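Local coordinates for pentacotripeptide-repeat region of PRORP domain-containing protein (Brachypodium distachyon, PDB 4ME2) that probably binds RNA in a sequence-specific way, including group II intron RNA, as a chloroplast pentatricopeptide repeat protein, at residues 100-103 / 104-107; 164-168 / 169-173; 172-175 / 176-180. All coordinates share one frame; numbering follows the deposited sequence.

How the contacts relate
All three contacts are local, within one helix or at its start. Contact 1 lies on helix 98-109. Contacts 2 and 3 both use helix 168-180, share Thr172 and Arg173, and have centres about 11 Å apart. Contact 1 is on the opposite side of the chain's centre, with its centre about 23 Å from that of contact 2 and about 20 Å from that of contact 3. Contacts 1 and 3 are largely buried and combine backbone bonds with leucine packing. Contact 2 is only partly buried and more polar, since it starts a helix: a carboxylate and a hydroxyl bind backbone atoms there. In contact 3, two arginines approach at the surface.

Contact 1: residues 100-103 / 104-107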
loop_
_atom_site.group_PDB
_atom_site.type_symbol
_atom_site.label_atom_id
_atom_site.label_comp_id
_atom_site.label_asym_id
_atom_site.label_seq_id
_atom_site.Cartn_x
_atom_site.Cartn_y
_atom_site.Cartn_z
ATOM N N LEU A 100 -8.699 -10.601 4.986
ATOM C CA LEU A 100 -7.808 -11.639 5.505
ATOM C C LEU A 100 -6.464 -11.596 4.796
ATOM O O LEU A 100 -5.432 -11.812 5.424
ATOM C CB LEU A 100 -8.409 -13.036 5.346
ATOM C CG LEU A 100 -9.721 -13.298 6.091
ATOM C CD1 LEU A 100 -10.083 -14.773 5.999
ATOM C CD2 LEU A 100 -9.599 -12.875 7.541
ATOM N N ALA A 101 -6.490 -11.330 3.490
ATOM C CA ALA A 101 -5.244 -11.230 2.720
ATOM C C ALA A 101 -4.425 -10.034 3.193
ATOM O O ALA A 101 -3.188 -10.103 3.243
ATOM C CB ALA A 101 -5.527 -11.140 1.223
ATOM N N LEU A 102 -5.111 -8.944 3.535
ATOM C CA LEU A 102 -4.453 -7.739 4.054
ATOM C C LEU A 102 -3.826 -8.043 5.409
ATOM O O LEU A 102 -2.703 -7.624 5.689
ATOM C CB LEU A 102 -5.456 -6.589 4.213
ATOM C CG LEU A 102 -5.083 -5.122 3.942
ATOM C CD1 LEU A 102 -5.782 -4.187 4.923
ATOM C CD2 LEU A 102 -3.589 -4.826 3.881
ATOM N N ALA A 103 -4.554 -8.769 6.253
ATOM C CA ALA A 103 -4.009 -9.183 7.535
ATOM C C ALA A 103 -2.763 -10.050 7.320
ATOM O O ALA A 103 -1.787 -9.923 8.064
ATOM C CB ALA A 103 -5.060 -9.908 8.369
ATOM N N ALA A 104 -2.785 -10.908 6.297
ATOM C CA ALA A 104 -1.607 -11.723 5.973
ATOM C C ALA A 104 -0.435 -10.837 5.554
ATOM O O ALA A 104 0.705 -11.062 5.985
ATOM C CB ALA A 104 -1.919 -12.753 4.897
ATOM N N LEU A 105 -0.723 -9.836 4.723
ATOM C CA LEU A 105 0.288 -8.857 4.309
ATOM C C LEU A 105 0.962 -8.223 5.524
ATOM O O LEU A 105 2.188 -8.120 5.567
ATOM C CB LEU A 105 -0.313 -7.773 3.397
ATOM C CG LEU A 105 0.625 -6.640 2.937
ATOM C CD1 LEU A 105 1.823 -7.192 2.186
ATOM C CD2 LEU A 105 -0.124 -5.624 2.088
ATOM N N HIS A 106 0.172 -7.793 6.505
ATOM C CA HIS A 106 0.739 -7.155 7.695
ATOM C C HIS A 106 1.616 -8.071 8.515
ATOM O O HIS A 106 2.598 -7.615 9.118
ATOM C CB HIS A 106 -0.346 -6.508 8.540
ATOM C CG HIS A 106 -0.873 -5.222 7.959
ATOM N ND1 HIS A 106 -0.072 -4.178 7.648
ATOM C CD2 HIS A 106 -2.170 -4.827 7.655
ATOM C CE1 HIS A 106 -0.823 -3.171 7.167
ATOM N NE2 HIS A 106 -2.109 -3.572 7.175
ATOM N N VAL A 107 1.291 -9.364 8.541
ATOM C CA VAL A 107 2.184 -10.345 9.150
ATOM C C VAL A 107 3.498 -10.359 8.363
ATOM O O VAL A 107 4.574 -10.297 8.957
ATOM C CB VAL A 107 1.571 -11.761 9.209
ATOM C CG1 VAL A 107 2.576 -12.755 9.774
ATOM C CG2 VAL A 107 0.306 -11.775 10.066
#
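Leu102 meets both Leu105 and His106 one turn further along helix 98-109. Its CD2 does the touching in both cases. Leu102 CD2 lies 4.0 Å from Leu105 CD2, an apolar contact between two methyl groups. The same Leu102 CD2 is 3.8 Å from His106 NE2. The side chains of Leu102 and His106 run side by side and point the same way. His106 has CG anti to its own carbonyl carbon (chi1 -75°), which brings the ring back beside the preceding turn. There His106 CD2 comes within 3.5 Å of Leu102 O, at an oblique angle to the ring. Leu102 O also accepts the backbone bond from His106 N at 3.0 Å. The far side of the imidazole is held by Arg109, whose NH1 is hydrogen-bonded to His106 ND1. Replacing His106 by an alanine is likely to leave Arg109 NH1 without this partner and Leu102 CD2 without the ring beside it.

Helix 98-109 belongs to an array of helices characteristic of pentatricopeptide repeat proteins, built from helix-turn-helix units. Two alanines of this helix face its neighbours: Ala103 meets Ala73 of helix 66-77, while Ala104 meets Leu77 of that helix and Met89 of helix 82-94. Leu105 reaches Leu120, Tyr121 and Phe124 of helix 118-126.

Within the turn, Ala103 O accepts from Val107 N at 3.2 Å. Val107 CG2 sits 3.4 Å from the same Ala103 O. Ala104 N bonds to Leu100 O at 2.9 Å, and the Ala104 methyl lies near the carbonyls of Leu100 and Ala101. Leu105 N completes the series with a bond to Ala101 O at 2.9 Å.

Contact 2: residues 164-168 / 169-173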
loop_
_atom_site.group_PDB
_atom_site.type_symbol
_atom_site.label_atom_id
_atom_site.label_comp_id
_atom_site.label_asym_id
_atom_site.label_seq_id
_atom_site.Cartn_x
_atom_site.Cartn_y
_atom_site.Cartn_z
ATOM N N VAL A 164 14.905 9.109 -2.563
ATOM C CA VAL A 164 15.626 9.498 -3.786
ATOM C C VAL A 164 15.909 8.334 -4.748
ATOM O O VAL A 164 15.945 8.525 -5.966
ATOM C CB VAL A 164 16.917 10.282 -3.454
ATOM C CG1 VAL A 164 17.793 10.470 -4.685
ATOM C CG2 VAL A 164 16.561 11.634 -2.859
ATOM N N GLY A 165 16.092 7.133 -4.202
ATOM C CA GLY A 165 16.354 5.951 -5.019
ATOM C C GLY A 165 15.139 5.085 -5.307
ATOM O O GLY A 165 15.273 3.974 -5.828
ATOM N N GLU A 166 13.950 5.590 -4.980
ATOM C CA GLU A 166 12.704 4.836 -5.148
ATOM C C GLU A 166 12.361 4.535 -6.605
ATOM O O GLU A 166 12.543 5.385 -7.478
ATOM C CB GLU A 166 11.537 5.589 -4.502
ATOM C CG GLU A 166 10.269 4.763 -4.360
ATOM C CD GLU A 166 10.419 3.632 -3.359
ATOM O OE1 GLU A 166 11.261 3.748 -2.443
ATOM O OE2 GLU A 166 9.696 2.625 -3.490
ATOM N N ASP A 167 11.851 3.328 -6.855
ATOM C CA ASP A 167 11.372 2.946 -8.183
ATOM C C ASP A 167 10.115 3.746 -8.543
ATOM O O ASP A 167 8.997 3.400 -8.140
ATOM C CB ASP A 167 11.114 1.435 -8.265
ATOM C CG ASP A 167 10.687 0.979 -9.658
ATOM O OD1 ASP A 167 10.049 1.760 -10.394
ATOM O OD2 ASP A 167 10.985 -0.176 -10.025
ATOM N N VAL A 168 10.319 4.811 -9.314
ATOM C CA VAL A 168 9.252 5.741 -9.680
ATOM C C VAL A 168 8.081 5.050 -10.375
ATOM O O VAL A 168 6.924 5.401 -10.138
ATOM C CB VAL A 168 9.786 6.903 -10.546
ATOM C CG1 VAL A 168 8.643 7.694 -11.171
ATOM C CG2 VAL A 168 10.674 7.816 -9.710
ATOM N N TYR A 169 8.378 4.069 -11.222
ATOM C CA TYR A 169 7.326 3.343 -11.927
ATOM C C TYR A 169 6.388 2.637 -10.946
ATOM O O TYR A 169 5.166 2.753 -11.051
ATOM C CB TYR A 169 7.920 2.342 -12.925
ATOM C CG TYR A 169 6.896 1.423 -13.542
ATOM C CD1 TYR A 169 6.146 1.822 -14.650
ATOM C CD2 TYR A 169 6.674 0.151 -13.018
ATOM C CE1 TYR A 169 5.201 0.981 -15.213
ATOM C CE2 TYR A 169 5.732 -0.696 -13.576
ATOM C CZ TYR A 169 5.003 -0.278 -14.672
ATOM O OH TYR A 169 4.068 -1.120 -15.225
ATOM N N LYS A 170 6.964 1.918 -9.992
ATOM C CA LYS A 170 6.169 1.224 -8.986
ATOM C C LYS A 170 5.469 2.208 -8.052
ATOM O O LYS A 170 4.314 1.994 -7.672
ATOM C CB LYS A 170 7.040 0.254 -8.193
ATOM C CG LYS A 170 7.525 -0.927 -9.013
ATOM C CD LYS A 170 8.506 -1.773 -8.222
ATOM C CE LYS A 170 8.335 -3.246 -8.553
ATOM N NZ LYS A 170 9.310 -4.075 -7.788
ATOM N N LEU A 171 6.155 3.285 -7.690
ATOM C CA LEU A 171 5.536 4.315 -6.857
ATOM C C LEU A 171 4.336 4.933 -7.572
ATOM O O LEU A 171 3.299 5.204 -6.952
ATOM C CB LEU A 171 6.549 5.399 -6.485
ATOM C CG LEU A 171 6.079 6.410 -5.438
ATOM C CD1 LEU A 171 5.979 5.759 -4.064
ATOM C CD2 LEU A 171 7.002 7.618 -5.403
ATOM N N THR A 172 4.469 5.143 -8.879
ATOM C CA THR A 172 3.396 5.755 -9.660
ATOM C C THR A 172 2.204 4.804 -9.779
ATOM O O THR A 172 1.050 5.241 -9.783
ATOM C CB THR A 172 3.884 6.218 -11.054
ATOM O OG1 THR A 172 4.984 7.127 -10.894
ATOM C CG2 THR A 172 2.765 6.941 -11.803
ATOM N N ARG A 173 2.492 3.507 -9.870
ATOM C CA ARG A 173 1.452 2.479 -9.888
ATOM C C ARG A 173 0.593 2.536 -8.631
ATOM O O ARG A 173 -0.632 2.446 -8.713
ATOM C CB ARG A 173 2.053 1.078 -10.018
ATOM C CG ARG A 173 2.490 0.713 -11.426
ATOM C CD ARG A 173 2.676 -0.788 -11.597
ATOM N NE ARG A 173 1.411 -1.525 -11.602
ATOM C CZ ARG A 173 0.558 -1.560 -12.625
ATOM N NH1 ARG A 173 0.812 -0.887 -13.743
ATOM N NH2 ARG A 173 -0.562 -2.265 -12.526
#
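Asp167 is the N-cap of helix 168-180, and its side chain makes a capping bond to Lys170. Lys170 N donates to Asp167 OD1 at 3.1 Å, with an N-H...O angle of 166°. The donor lies above the carboxylate plane, 62° out of it. With chi1 at -177°, the Asp167 carboxylate points away from its own N and over the first helical turn.

The methylenes of Lys170 pass beside the cap, with Lys170 CD 3.5 Å from Asp167 OD2. Lys170 NZ and Asp167 OD2 are not in contact. The ammonium instead makes a long, weak ion pair with Asp117. Glu166 CG packs 4.3 Å from Leu171 CB, while Glu166 OE1 forms a salt bridge with Lys150 on helix 133-151. On the next turn, Arg173 CG lies over one face of the Tyr169 ring, offset toward the rim.

Backbone carbonyls take the other bonds. Leu171 N donates to Asp167 O at 2.9 Å. Val168 O accepts two bonds from one residue. Thr172 N donates at 2.8 Å and Thr172 OG1 at 2.7 Å, reaching Val168 O from opposite faces of its carbonyl plane.

Contact 3: residues 172-175 / 176-180; sequences TRLV and RALVA
A chi1 of 173° swings Leu174 CG away from its own N, while Leu178 has CG anti to its carbonyl carbon (chi1 -70°). These torsions bring the two side chains together across one turn of helix 168-180. They meet obliquely, with Leu174 CG 4.0 Å from Leu178 CD1. Leu174 CD1 also touches this methyl. Leu178 CG lies 3.3 Å from Leu174 O, the oxygen that accepts from Leu178 N at 2.9 Å. The leucine pair faces inward. Leu174 touches Val125 of helix 118-126 and Phe146 of helix 133-151. Leu178 reaches Val139 and Val143 of that second helix.

On the outer side, Arg173 and Arg176 cross. Their guanidinium planes are 70° apart, and Arg173 NH1 stands 4.2 Å from Arg176 NH1. These like charges probably disfavour each other somewhat. The long, weak ion pair of Arg173 with Glu119 may offset this in part. The start of the Arg176 side chain stays close to the backbone, with Arg176 CB 3.3 Å from Thr172 O. That Thr172 O also accepts from Arg176 N at 2.8 Å.

Val175 and Val179 add further packing. Val175 touches Val190 of helix 184-197 and Met210 of helix 204-216. Val179 N donates to Val175 O at 3.0 Å, and Val179 meets Ala187. Helix 168-180 thus packs against neighbours through several faces, as expected in the stacked helix-turn-helix units of a pentatricopeptide repeat protein.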
loop_
_atom_site.group_PDB
_atom_site.type_symbol
_atom_site.label_atom_id
_atom_site.label_comp_id
_atom_site.label_asym_id
_atom_site.label_seq_id
_atom_site.Cartn_x
_atom_site.Cartn_y
_atom_site.Cartn_z
ATOM N N THR A 172 4.469 5.143 -8.879
ATOM C CA THR A 172 3.396 5.755 -9.660
ATOM C C THR A 172 2.204 4.804 -9.779
ATOM O O THR A 172 1.050 5.241 -9.783
ATOM C CB THR A 172 3.884 6.218 -11.054
ATOM O OG1 THR A 172 4.984 7.127 -10.894
ATOM C CG2 THR A 172 2.765 6.941 -11.803
ATOM N N ARG A 173 2.492 3.507 -9.870
ATOM C CA ARG A 173 1.452 2.479 -9.888
ATOM C C ARG A 173 0.593 2.536 -8.631
ATOM O O ARG A 173 -0.632 2.446 -8.713
ATOM C CB ARG A 173 2.053 1.078 -10.018
ATOM C CG ARG A 173 2.490 0.713 -11.426
ATOM C CD ARG A 173 2.676 -0.788 -11.597
ATOM N NE ARG A 173 1.411 -1.525 -11.602
ATOM C CZ ARG A 173 0.558 -1.560 -12.625
ATOM N NH1 ARG A 173 0.812 -0.887 -13.743
ATOM N NH2 ARG A 173 -0.562 -2.265 -12.526
ATOM N N LEU A 174 1.242 2.675 -7.478
ATOM C CA LEU A 174 0.521 2.811 -6.212
ATOM C C LEU A 174 -0.333 4.080 -6.201
ATOM O O LEU A 174 -1.502 4.051 -5.798
ATOM C CB LEU A 174 1.489 2.789 -5.029
ATOM C CG LEU A 174 0.883 3.100 -3.656
ATOM C CD1 LEU A 174 -0.219 2.116 -3.283
ATOM C CD2 LEU A 174 1.968 3.097 -2.590
ATOM N N VAL A 175 0.240 5.189 -6.662
ATOM C CA VAL A 175 -0.479 6.462 -6.670
ATOM C C VAL A 175 -1.675 6.408 -7.633
ATOM O O VAL A 175 -2.763 6.877 -7.309
ATOM C CB VAL A 175 0.460 7.650 -6.996
ATOM C CG1 VAL A 175 -0.350 8.898 -7.298
ATOM C CG2 VAL A 175 1.429 7.901 -5.843
ATOM N N ARG A 176 -1.469 5.823 -8.814
ATOM C CA ARG A 176 -2.553 5.576 -9.772
ATOM C C ARG A 176 -3.680 4.769 -9.134
ATOM O O ARG A 176 -4.865 5.077 -9.296
ATOM C CB ARG A 176 -2.027 4.756 -10.953
ATOM C CG ARG A 176 -1.844 5.482 -12.272
ATOM C CD ARG A 176 -1.318 4.500 -13.323
ATOM N NE ARG A 176 -2.378 3.740 -13.990
ATOM C CZ ARG A 176 -2.172 2.828 -14.936
ATOM N NH1 ARG A 176 -0.940 2.542 -15.333
ATOM N NH2 ARG A 176 -3.197 2.193 -15.485
ATOM N N ALA A 177 -3.298 3.712 -8.424
ATOM C CA ALA A 177 -4.285 2.823 -7.821
ATOM C C ALA A 177 -5.075 3.567 -6.754
ATOM O O ALA A 177 -6.295 3.442 -6.682
ATOM C CB ALA A 177 -3.620 1.579 -7.243
ATOM N N LEU A 178 -4.383 4.360 -5.941
ATOM C CA LEU A 178 -5.053 5.102 -4.872
ATOM C C LEU A 178 -6.054 6.108 -5.431
ATOM O O LEU A 178 -7.180 6.207 -4.950
ATOM C CB LEU A 178 -4.034 5.811 -3.982
ATOM C CG LEU A 178 -3.187 4.900 -3.090
ATOM C CD1 LEU A 178 -1.992 5.653 -2.520
ATOM C CD2 LEU A 178 -4.035 4.301 -1.978
ATOM N N VAL A 179 -5.641 6.858 -6.446
ATOM C CA VAL A 179 -6.527 7.837 -7.061
ATOM C C VAL A 179 -7.757 7.154 -7.681
ATOM O O VAL A 179 -8.890 7.582 -7.445
ATOM C CB VAL A 179 -5.772 8.721 -8.069
ATOM C CG1 VAL A 179 -6.747 9.465 -8.952
ATOM C CG2 VAL A 179 -4.861 9.698 -7.324
ATOM N N ALA A 180 -7.547 6.074 -8.429
ATOM C CA ALA A 180 -8.673 5.343 -9.023
ATOM C C ALA A 180 -9.666 4.823 -7.968
ATOM O O ALA A 180 -10.880 4.825 -8.193
ATOM C CB ALA A 180 -8.180 4.214 -9.927
#